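Local coordinates for protein accelerated cell death 11 (Arabidopsis thaliana, PDB 4NTO) that selectively transfers ceramide-1-phosphate and phytoceramide-1-phosphate between membranes, using a GLTP fold whose headgroup site recognises the lipid phosphate, at residues L43-F48 and A61-V66; D67-A72 and R100-V105. The protein carries 1 engineered substitution. All coordinates share one frame; numbering follows the deposited sequence.

Interaction 1 of 2, residues L43-F48 and A61-V66. Engineered in segment 61-66: Ala61 (natural residue Asp). With 1PW ((2S,3R,4E)-2-(acetylamino)-3-hydroxyoctadec-4-en-1-yl dihydrogen phosphate), chain D.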
ATOM      1  N   LEU A  43      -2.011  -6.855   5.921  1.00 29.69           N
ATOM      2  CA  LEU A  43      -1.773  -6.255   7.236  1.00 30.46           C
ATOM      3  C   LEU A  43      -1.915  -4.727   7.202  1.00 28.17           C
ATOM      4  O   LEU A  43      -2.062  -4.074   8.245  1.00 25.39           O
ATOM      5  CB  LEU A  43      -0.381  -6.635   7.723  1.00 29.19           C
ATOM      6  CG  LEU A  43      -0.201  -8.151   7.786  1.00 32.01           C
ATOM      7  CD1 LEU A  43       1.237  -8.528   8.213  1.00 29.24           C
ATOM      8  CD2 LEU A  43      -1.260  -8.727   8.735  1.00 33.41           C
ATOM      9  N   VAL A  44      -1.864  -4.172   5.997  1.00 23.28           N
ATOM     10  CA  VAL A  44      -1.932  -2.730   5.801  1.00 28.16           C
ATOM     11  C   VAL A  44      -3.380  -2.245   5.816  1.00 29.45           C
ATOM     12  O   VAL A  44      -3.671  -1.133   6.232  1.00 28.15           O
ATOM     13  CB  VAL A  44      -1.261  -2.354   4.472  1.00 28.27           C
ATOM     14  CG1 VAL A  44      -1.353  -0.870   4.206  1.00 27.75           C
ATOM     15  CG2 VAL A  44       0.207  -2.801   4.497  1.00 31.77           C
ATOM     16  N   SER A  45      -4.284  -3.106   5.368  1.00 32.08           N
ATOM     17  CA  SER A  45      -5.714  -2.797   5.299  1.00 33.09           C
ATOM     18  C   SER A  45      -6.319  -2.100   6.526  1.00 31.72           C
ATOM     19  O   SER A  45      -7.054  -1.128   6.371  1.00 31.30           O
ATOM     20  CB  SER A  45      -6.520  -4.056   4.922  1.00 31.46           C
ATOM     21  OG  SER A  45      -6.136  -4.524   3.630  1.00 28.43           O
ATOM     22  N   PRO A  46      -6.016  -2.580   7.744  1.00 30.88           N
ATOM     23  CA  PRO A  46      -6.659  -1.918   8.889  1.00 31.73           C
ATOM     24  C   PRO A  46      -6.311  -0.436   9.010  1.00 33.89           C
ATOM     25  O   PRO A  46      -7.116   0.331   9.543  1.00 33.36           O
ATOM     26  CB  PRO A  46      -6.107  -2.683  10.095  1.00 32.83           C
ATOM     27  CG  PRO A  46      -5.736  -4.024   9.564  1.00 33.29           C
ATOM     28  CD  PRO A  46      -5.241  -3.767   8.162  1.00 30.75           C
ATOM     29  N   LEU A  47      -5.135  -0.042   8.523  1.00 34.91           N
ATOM     30  CA  LEU A  47      -4.736   1.362   8.562  1.00 39.17           C
ATOM     31  C   LEU A  47      -5.747   2.272   7.887  1.00 38.33           C
ATOM     32  O   LEU A  47      -6.095   3.316   8.434  1.00 37.07           O
ATOM     33  CB  LEU A  47      -3.395   1.583   7.874  1.00 37.68           C
ATOM     34  CG  LEU A  47      -2.139   1.007   8.508  1.00 42.68           C
ATOM     35  CD1 LEU A  47      -0.944   1.631   7.809  1.00 45.33           C
ATOM     36  CD2 LEU A  47      -2.095   1.261   9.999  1.00 44.30           C
ATOM     37  N   PHE A  48      -6.184   1.897   6.685  1.00 33.57           N
ATOM     38  CA  PHE A  48      -7.111   2.741   5.942  1.00 32.72           C
ATOM     39  C   PHE A  48      -8.390   2.965   6.749  1.00 34.42           C
ATOM     40  O   PHE A  48      -8.967   4.064   6.738  1.00 36.81           O
ATOM     41  CB  PHE A  48      -7.416   2.152   4.561  1.00 30.29           C
ATOM     42  CG  PHE A  48      -6.221   2.147   3.618  1.00 32.81           C
ATOM     43  CD1 PHE A  48      -5.688   3.333   3.135  1.00 33.77           C
ATOM     44  CD2 PHE A  48      -5.654   0.957   3.203  1.00 29.55           C
ATOM     45  CE1 PHE A  48      -4.608   3.331   2.272  1.00 34.47           C
ATOM     46  CE2 PHE A  48      -4.574   0.953   2.341  1.00 32.95           C
ATOM     47  CZ  PHE A  48      -4.054   2.144   1.873  1.00 32.39           C
ATOM     48  N   ALA A  61     -10.751  -0.326  -3.769  1.00 31.95           N
ATOM     49  CA  ALA A  61      -9.514  -0.000  -4.464  1.00 28.85           C
ATOM     50  C   ALA A  61      -8.311  -0.795  -3.979  1.00 28.79           C
ATOM     51  O   ALA A  61      -7.343  -0.952  -4.715  1.00 30.86           O
ATOM     52  CB  ALA A  61      -9.229   1.490  -4.354  1.00 27.90           C
ATOM     53  N   TYR A  62      -8.346  -1.272  -2.738  1.00 28.54           N
ATOM     54  CA  TYR A  62      -7.169  -1.926  -2.177  1.00 24.97           C
ATOM     55  C   TYR A  62      -7.506  -3.314  -1.625  1.00 24.26           C
ATOM     56  O   TYR A  62      -6.907  -4.303  -2.024  1.00 25.44           O
ATOM     57  CB  TYR A  62      -6.519  -1.046  -1.091  1.00 22.42           C
ATOM     58  CG  TYR A  62      -5.263  -1.642  -0.516  1.00 22.93           C
ATOM     59  CD1 TYR A  62      -4.041  -1.511  -1.182  1.00 23.96           C
ATOM     60  CD2 TYR A  62      -5.294  -2.359   0.668  1.00 20.88           C
ATOM     61  CE1 TYR A  62      -2.887  -2.060  -0.681  1.00 25.16           C
ATOM     62  CE2 TYR A  62      -4.123  -2.922   1.194  1.00 23.00           C
ATOM     63  CZ  TYR A  62      -2.930  -2.770   0.508  1.00 28.24           C
ATOM     64  OH  TYR A  62      -1.775  -3.322   1.007  1.00 28.04           O
ATOM     65  N   VAL A  63      -8.473  -3.385  -0.719  1.00 24.43           N
ATOM     66  CA  VAL A  63      -8.820  -4.657  -0.081  1.00 26.75           C
ATOM     67  C   VAL A  63      -9.281  -5.738  -1.075  1.00 29.82           C
ATOM     68  O   VAL A  63      -8.804  -6.879  -1.014  1.00 32.10           O
ATOM     69  CB  VAL A  63      -9.842  -4.472   1.048  1.00 27.18           C
ATOM     70  CG1 VAL A  63     -10.299  -5.829   1.588  1.00 27.18           C
ATOM     71  CG2 VAL A  63      -9.231  -3.654   2.187  1.00 27.59           C
ATOM     72  N   ALA A  64     -10.182  -5.380  -1.993  1.00 25.28           N
ATOM     73  CA  ALA A  64     -10.617  -6.323  -3.027  1.00 23.87           C
ATOM     74  C   ALA A  64      -9.440  -6.802  -3.866  1.00 27.26           C
ATOM     75  O   ALA A  64      -9.439  -7.924  -4.366  1.00 27.22           O
ATOM     76  CB  ALA A  64     -11.675  -5.699  -3.927  1.00 21.07           C
ATOM     77  N   LYS A  65      -8.436  -5.952  -4.018  1.00 28.41           N
ATOM     78  CA  LYS A  65      -7.293  -6.285  -4.846  1.00 27.29           C
ATOM     79  C   LYS A  65      -6.410  -7.286  -4.138  1.00 28.34           C
ATOM     80  O   LYS A  65      -5.986  -8.280  -4.732  1.00 32.30           O
ATOM     81  CB  LYS A  65      -6.490  -5.029  -5.179  1.00 27.51           C
ATOM     82  CG  LYS A  65      -6.886  -4.352  -6.467  1.00 31.32           C
ATOM     83  CD  LYS A  65      -8.265  -3.725  -6.407  1.00 29.85           C
ATOM     84  CE  LYS A  65      -8.675  -3.245  -7.793  1.00 35.22           C
ATOM     85  NZ  LYS A  65     -10.093  -2.741  -7.813  1.00 38.27           N
ATOM     86  N   VAL A  66      -6.110  -7.004  -2.875  1.00 26.96           N
ATOM     87  CA  VAL A  66      -5.336  -7.928  -2.049  1.00 28.64           C
ATOM     88  C   VAL A  66      -6.041  -9.305  -1.980  1.00 28.10           C
ATOM     89  O   VAL A  66      -5.398 -10.346  -2.117  1.00 28.63           O
ATOM     90  CB  VAL A  66      -5.090  -7.336  -0.627  1.00 28.52           C
ATOM     91  CG1 VAL A  66      -4.432  -8.346   0.296  1.00 29.79           C
ATOM     92  CG2 VAL A  66      -4.230  -6.066  -0.703  1.00 24.16           C
TER
HETATM   93  CAA 1PW D 301     -24.632   6.811   2.336  1.00 54.32           C
HETATM   94  CAJ 1PW D 301     -23.374   7.280   1.575  1.00 55.36           C
HETATM   95  CAL 1PW D 301     -22.164   6.287   1.697  1.00 65.07           C
HETATM   96  CAN 1PW D 301     -20.837   7.007   1.249  1.00 47.56           C
HETATM   97  CAP 1PW D 301     -20.083   6.201   0.142  1.00 58.69           C
HETATM   98  CAR 1PW D 301     -18.801   5.525   0.733  1.00 47.48           C
HETATM   99  CAT 1PW D 301     -17.561   5.872  -0.086  1.00 48.04           C
HETATM  100  CAU 1PW D 301     -17.740   5.426  -1.519  1.00 50.07           C
HETATM  101  CAS 1PW D 301     -16.378   5.367  -2.216  1.00 50.72           C
HETATM  102  CAQ 1PW D 301     -16.372   4.221  -3.247  1.00 50.02           C
HETATM  103  CAO 1PW D 301     -15.057   4.241  -4.094  1.00 48.24           C
HETATM  104  CAM 1PW D 301     -15.226   3.256  -5.248  1.00 48.56           C
HETATM  105  CAK 1PW D 301     -13.886   3.037  -6.015  1.00 86.05           C
HETATM  106  CAH 1PW D 301     -14.033   1.832  -6.958  1.00 87.92           C
HETATM  107  CAI 1PW D 301     -13.072   0.845  -7.043  1.00 90.05           C
HETATM  108  CAZ 1PW D 301     -12.817   0.111  -8.361  1.00 90.88           C
HETATM  109  OAE 1PW D 301     -13.819  -0.854  -8.599  1.00 88.46           O
HETATM  110  CBA 1PW D 301     -12.746   1.117  -9.473  1.00 93.21           C
HETATM  111  NAW 1PW D 301     -11.816   2.126  -9.102  1.00 94.31           N
HETATM  112  CAY 1PW D 301     -11.903   3.401  -9.575  1.00 94.16           C
HETATM  113  CAB 1PW D 301     -11.133   4.425  -8.727  1.00 94.18           C
HETATM  114  OAC 1PW D 301     -12.589   3.778 -10.671  1.00 94.01           O
HETATM  115  CAV 1PW D 301     -12.219   0.436 -10.729  1.00 91.47           C
HETATM  116  OAX 1PW D 301     -11.146  -0.422 -10.309  1.00 90.37           O
HETATM  117  PBB 1PW D 301      -9.724  -0.296 -11.064  1.00 70.10           P
HETATM  118  OAF 1PW D 301      -9.123  -1.647 -10.923  1.00 71.30           O
HETATM  119  OAG 1PW D 301     -10.064  -0.165 -12.601  1.00 83.22           O
HETATM  120  OAD 1PW D 301      -8.860   0.820 -10.562  1.00 70.10           O
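Tyr62 reaches across from a wide pi-type turn at 61-63 and meets three residues of 43-48 with three different parts of its side chain. Phe48 comes over one ring face, its CE2 3.8 Å from Tyr62 CD2; the rings meet at a slant, with planes at 58° and centroids 5.2 Å apart. Val66 lays CG2 over the opposite face, so the ring is clamped between apolar groups. Ser45 OG lies at the ring edge, 3.5 Å from Tyr62 CE2 and as far from Val63 CG2; so small a side chain suits the nearest backbone approach, Ser45 to Val63. These are neighbouring, nearly antiparallel helices (161°) of the all-helical GLTP fold, and 43-48 is itself kinked near Pro46. With CG anti to the backbone N (chi1 -177°), the hydroxyl of Tyr62 extends to Val44, whose CB sits 3.6 Å from Tyr62 OH. That hydroxyl is hydrogen-bonded to Cys41 O, which satisfies the polar atom of a side chain otherwise packed among apolar groups. The pi-type turn also holds Ala61, engineered from Asp at a headgroup-binding position. Lys65, known from experiment to bind the phosphosphingolipid, bonds NZ to Met60 O and, weakly, to 1PW OAF.

Interaction 2 of 2, residues D67-A72 and R100-V105. With 1PW ((2S,3R,4E)-2-(acetylamino)-3-hydroxyoctadec-4-en-1-yl dihydrogen phosphate), chain D.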
ATOM      1  N   ASP A  67      -7.355  -9.284  -1.768  1.00 26.05           N
ATOM      2  CA  ASP A  67      -8.195 -10.493  -1.758  1.00 30.61           C
ATOM      3  C   ASP A  67      -7.956 -11.354  -3.002  1.00 29.70           C
ATOM      4  O   ASP A  67      -7.825 -12.571  -2.910  1.00 31.37           O
ATOM      5  CB  ASP A  67      -9.690 -10.120  -1.714  1.00 31.30           C
ATOM      6  CG  ASP A  67     -10.149  -9.650  -0.344  1.00 33.71           C
ATOM      7  OD1 ASP A  67      -9.468  -9.947   0.660  1.00 33.26           O
ATOM      8  OD2 ASP A  67     -11.209  -8.997  -0.266  1.00 34.35           O
ATOM      9  N   ASP A  68      -7.908 -10.711  -4.165  1.00 27.06           N
ATOM     10  CA  ASP A  68      -7.647 -11.419  -5.416  1.00 31.01           C
ATOM     11  C   ASP A  68      -6.243 -12.043  -5.431  1.00 33.99           C
ATOM     12  O   ASP A  68      -6.060 -13.180  -5.892  1.00 34.21           O
ATOM     13  CB  ASP A  68      -7.848 -10.498  -6.620  1.00 33.24           C
ATOM     14  CG  ASP A  68      -7.418 -11.144  -7.938  1.00 40.11           C
ATOM     15  OD1 ASP A  68      -8.119 -12.071  -8.397  1.00 41.53           O
ATOM     16  OD2 ASP A  68      -6.388 -10.722  -8.524  1.00 38.94           O
ATOM     17  N   LEU A  69      -5.252 -11.315  -4.921  1.00 30.64           N
ATOM     18  CA  LEU A  69      -3.898 -11.854  -4.876  1.00 31.50           C
ATOM     19  C   LEU A  69      -3.816 -13.000  -3.860  1.00 29.85           C
ATOM     20  O   LEU A  69      -3.037 -13.933  -4.032  1.00 30.42           O
ATOM     21  CB  LEU A  69      -2.863 -10.756  -4.572  1.00 31.65           C
ATOM     22  CG  LEU A  69      -2.804  -9.542  -5.520  1.00 34.82           C
ATOM     23  CD1 LEU A  69      -1.648  -8.595  -5.169  1.00 30.92           C
ATOM     24  CD2 LEU A  69      -2.729  -9.956  -7.000  1.00 33.96           C
ATOM     25  N   VAL A  70      -4.614 -12.916  -2.800  1.00 30.43           N
ATOM     26  CA  VAL A  70      -4.677 -13.982  -1.810  1.00 38.32           C
ATOM     27  C   VAL A  70      -5.171 -15.263  -2.488  1.00 41.19           C
ATOM     28  O   VAL A  70      -4.607 -16.340  -2.304  1.00 42.30           O
ATOM     29  CB  VAL A  70      -5.617 -13.602  -0.641  1.00 39.05           C
ATOM     30  CG1 VAL A  70      -6.135 -14.848   0.074  1.00 39.95           C
ATOM     31  CG2 VAL A  70      -4.902 -12.665   0.337  1.00 34.13           C
ATOM     32  N   ARG A  71      -6.223 -15.110  -3.284  1.00 40.35           N
ATOM     33  CA  ARG A  71      -6.811 -16.181  -4.069  1.00 43.34           C
ATOM     34  C   ARG A  71      -5.772 -16.758  -5.036  1.00 41.12           C
ATOM     35  O   ARG A  71      -5.478 -17.948  -5.005  1.00 41.45           O
ATOM     36  CB  ARG A  71      -8.015 -15.623  -4.832  1.00 45.64           C
ATOM     37  CG  ARG A  71      -8.765 -16.613  -5.679  1.00 52.98           C
ATOM     38  CD  ARG A  71      -9.986 -17.149  -4.953  1.00 62.79           C
ATOM     39  NE  ARG A  71     -10.941 -17.753  -5.881  1.00 71.16           N
ATOM     40  CZ  ARG A  71     -11.972 -17.109  -6.427  1.00 77.46           C
ATOM     41  NH1 ARG A  71     -12.196 -15.831  -6.136  1.00 78.61           N
ATOM     42  NH2 ARG A  71     -12.784 -17.748  -7.263  1.00 79.06           N
ATOM     43  N   ALA A  72      -5.211 -15.893  -5.873  1.00 37.27           N
ATOM     44  CA  ALA A  72      -4.138 -16.249  -6.800  1.00 35.99           C
ATOM     45  C   ALA A  72      -2.990 -17.053  -6.183  1.00 38.22           C
ATOM     46  O   ALA A  72      -2.350 -17.858  -6.871  1.00 38.09           O
ATOM     47  CB  ALA A  72      -3.582 -14.991  -7.451  1.00 36.00           C
ATOM     48  N   ARG A 100      -3.363  -6.085 -13.101  1.00 25.47           N
ATOM     49  CA  ARG A 100      -3.970  -4.786 -12.896  1.00 25.90           C
ATOM     50  C   ARG A 100      -4.115  -4.560 -11.401  1.00 26.75           C
ATOM     51  O   ARG A 100      -3.848  -3.462 -10.892  1.00 25.75           O
ATOM     52  CB  ARG A 100      -5.325  -4.726 -13.583  1.00 30.36           C
ATOM     53  CG  ARG A 100      -6.070  -3.434 -13.419  1.00 29.41           C
ATOM     54  CD  ARG A 100      -7.298  -3.454 -14.333  1.00 34.37           C
ATOM     55  NE  ARG A 100      -8.192  -2.312 -14.136  1.00 38.25           N
ATOM     56  CZ  ARG A 100      -8.271  -1.277 -14.965  1.00 47.16           C
ATOM     57  NH1 ARG A 100      -7.503  -1.234 -16.047  1.00 49.45           N
ATOM     58  NH2 ARG A 100      -9.112  -0.283 -14.710  1.00 49.42           N
ATOM     59  N   ASN A 101      -4.505  -5.624 -10.704  1.00 25.48           N
ATOM     60  CA  ASN A 101      -4.705  -5.574  -9.267  1.00 26.80           C
ATOM     61  C   ASN A 101      -3.407  -5.304  -8.500  1.00 28.98           C
ATOM     62  O   ASN A 101      -3.390  -4.523  -7.543  1.00 27.01           O
ATOM     63  CB  ASN A 101      -5.420  -6.847  -8.783  1.00 21.54           C
ATOM     64  CG  ASN A 101      -6.893  -6.851  -9.180  1.00 28.66           C
ATOM     65  OD1 ASN A 101      -7.427  -5.817  -9.569  1.00 31.64           O
ATOM     66  ND2 ASN A 101      -7.547  -8.001  -9.085  1.00 29.18           N
ATOM     67  N   LEU A 102      -2.328  -5.935  -8.957  1.00 24.80           N
ATOM     68  CA  LEU A 102      -1.004  -5.742  -8.388  1.00 21.87           C
ATOM     69  C   LEU A 102      -0.580  -4.272  -8.464  1.00 25.26           C
ATOM     70  O   LEU A 102      -0.031  -3.714  -7.502  1.00 25.46           O
ATOM     71  CB  LEU A 102      -0.006  -6.637  -9.122  1.00 20.59           C
ATOM     72  CG  LEU A 102       1.440  -6.606  -8.625  1.00 23.72           C
ATOM     73  CD1 LEU A 102       1.547  -7.016  -7.144  1.00 21.30           C
ATOM     74  CD2 LEU A 102       2.333  -7.467  -9.505  1.00 22.36           C
ATOM     75  N   LEU A 103      -0.860  -3.640  -9.600  1.00 23.20           N
ATOM     76  CA  LEU A 103      -0.484  -2.254  -9.808  1.00 25.66           C
ATOM     77  C   LEU A 103      -1.196  -1.338  -8.806  1.00 25.37           C
ATOM     78  O   LEU A 103      -0.621  -0.351  -8.327  1.00 22.13           O
ATOM     79  CB  LEU A 103      -0.792  -1.838 -11.246  1.00 22.69           C
ATOM     80  CG  LEU A 103      -0.440  -0.420 -11.676  1.00 28.35           C
ATOM     81  CD1 LEU A 103       1.019  -0.095 -11.347  1.00 28.81           C
ATOM     82  CD2 LEU A 103      -0.718  -0.245 -13.182  1.00 27.55           C
ATOM     83  N   ARG A 104      -2.445  -1.667  -8.493  1.00 24.70           N
ATOM     84  CA  ARG A 104      -3.225  -0.855  -7.563  1.00 23.58           C
ATOM     85  C   ARG A 104      -2.806  -1.141  -6.137  1.00 23.00           C
ATOM     86  O   ARG A 104      -2.832  -0.258  -5.290  1.00 25.55           O
ATOM     87  CB  ARG A 104      -4.718  -1.103  -7.735  1.00 27.28           C
ATOM     88  CG  ARG A 104      -5.345  -0.252  -8.819  1.00 32.10           C
ATOM     89  CD  ARG A 104      -5.575  -1.033 -10.097  1.00 37.04           C
ATOM     90  NE  ARG A 104      -6.221  -0.187 -11.099  1.00 39.61           N
ATOM     91  CZ  ARG A 104      -5.617   0.303 -12.176  1.00 35.36           C
ATOM     92  NH1 ARG A 104      -6.293   1.059 -13.014  1.00 33.14           N
ATOM     93  NH2 ARG A 104      -4.343   0.033 -12.424  1.00 35.01           N
ATOM     94  N   VAL A 105      -2.418  -2.379  -5.865  1.00 24.65           N
ATOM     95  CA  VAL A 105      -1.902  -2.712  -4.544  1.00 24.66           C
ATOM     96  C   VAL A 105      -0.604  -1.927  -4.291  1.00 23.22           C
ATOM     97  O   VAL A 105      -0.419  -1.347  -3.230  1.00 26.11           O
ATOM     98  CB  VAL A 105      -1.719  -4.237  -4.373  1.00 24.45           C
ATOM     99  CG1 VAL A 105      -0.850  -4.547  -3.162  1.00 22.59           C
ATOM    100  CG2 VAL A 105      -3.086  -4.929  -4.241  1.00 18.65           C
TER
HETATM  101  CAA 1PW D 301     -24.632   6.811   2.336  1.00 54.32           C
HETATM  102  CAJ 1PW D 301     -23.374   7.280   1.575  1.00 55.36           C
HETATM  103  CAL 1PW D 301     -22.164   6.287   1.697  1.00 65.07           C
HETATM  104  CAN 1PW D 301     -20.837   7.007   1.249  1.00 47.56           C
HETATM  105  CAP 1PW D 301     -20.083   6.201   0.142  1.00 58.69           C
HETATM  106  CAR 1PW D 301     -18.801   5.525   0.733  1.00 47.48           C
HETATM  107  CAT 1PW D 301     -17.561   5.872  -0.086  1.00 48.04           C
HETATM  108  CAU 1PW D 301     -17.740   5.426  -1.519  1.00 50.07           C
HETATM  109  CAS 1PW D 301     -16.378   5.367  -2.216  1.00 50.72           C
HETATM  110  CAQ 1PW D 301     -16.372   4.221  -3.247  1.00 50.02           C
HETATM  111  CAO 1PW D 301     -15.057   4.241  -4.094  1.00 48.24           C
HETATM  112  CAM 1PW D 301     -15.226   3.256  -5.248  1.00 48.56           C
HETATM  113  CAK 1PW D 301     -13.886   3.037  -6.015  1.00 86.05           C
HETATM  114  CAH 1PW D 301     -14.033   1.832  -6.958  1.00 87.92           C
HETATM  115  CAI 1PW D 301     -13.072   0.845  -7.043  1.00 90.05           C
HETATM  116  CAZ 1PW D 301     -12.817   0.111  -8.361  1.00 90.88           C
HETATM  117  OAE 1PW D 301     -13.819  -0.854  -8.599  1.00 88.46           O
HETATM  118  CBA 1PW D 301     -12.746   1.117  -9.473  1.00 93.21           C
HETATM  119  NAW 1PW D 301     -11.816   2.126  -9.102  1.00 94.31           N
HETATM  120  CAY 1PW D 301     -11.903   3.401  -9.575  1.00 94.16           C
HETATM  121  CAB 1PW D 301     -11.133   4.425  -8.727  1.00 94.18           C
HETATM  122  OAC 1PW D 301     -12.589   3.778 -10.671  1.00 94.01           O
HETATM  123  CAV 1PW D 301     -12.219   0.436 -10.729  1.00 91.47           C
HETATM  124  OAX 1PW D 301     -11.146  -0.422 -10.309  1.00 90.37           O
HETATM  125  PBB 1PW D 301      -9.724  -0.296 -11.064  1.00 70.10           P
HETATM  126  OAF 1PW D 301      -9.123  -1.647 -10.923  1.00 71.30           O
HETATM  127  OAG 1PW D 301     -10.064  -0.165 -12.601  1.00 83.22           O
HETATM  128  OAD 1PW D 301      -8.860   0.820 -10.562  1.00 70.10           O
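Asp68 and Asn101 make the polar link between these helices, which run at 128° to one another. Asn101 ND2 donates to Asp68 OD2 over 3.0 Å, nearly straight at 164°; the acceptor lies close to the amide plane, while the donor comes from above the carboxylate plane, with the two flat groups turned 79° apart. The same OD2 is also bonded to His98 ND1, so one oxygen is gripped twice.

Beside this bond the contact is apolar. Leu69 CD1 meets Val105 CG2 tip to tip at 4.0 Å, and Leu102 CD1 across it at 4.1 Å. Branched aliphatic residues suit this buried seam, to which Phe37 and Met82 add contacts on Leu69 and Leu102.

The charged hydrogen bonds of 100-105 go to the lipid phosphate. Arg104, its chain bent at chi2, donates from NE, at the edge of the guanidinium, to 1PW OAD at 2.9 Å, while NH2 forms a salt bridge with Trp207 OXT. Arg100 reaches out in an extended chain, and its NE makes weak hydrogen bonds to 1PW OAG and OAF; Arg104 NH1 lies over its guanidinium face.

The two arginines thus gather round one phosphate, whose negative charge probably stabilises them side by side. Such chemistry fits a transfer protein that takes up ceramide-1-phosphate but not ceramide, while the amide-carboxylate bond ties the arginine-bearing helix to its neighbour.

Both contacts are buried and share helix 58-72, whose earlier turns pack on helix 34-50 in interaction 1 and whose last turns pack on helix 98-121 in interaction 2. Interaction 1 lies nearer the centre of the chain, its centre about 7 Å from it against 11 Å, and relies on aromatic and aliphatic packing; interaction 2 pairs an aliphatic cluster with a hydrogen bond between side chains. They meet directly: Val66 CG2 is 3.9 Å from Val105 CG2, and Lys65 CE is 3.4 Å from Asn101 OD1. Lys65, packed against Asn101, also bonds the phosphate, so two helices supply three of the basic residues of the headgroup site, which His144 joins.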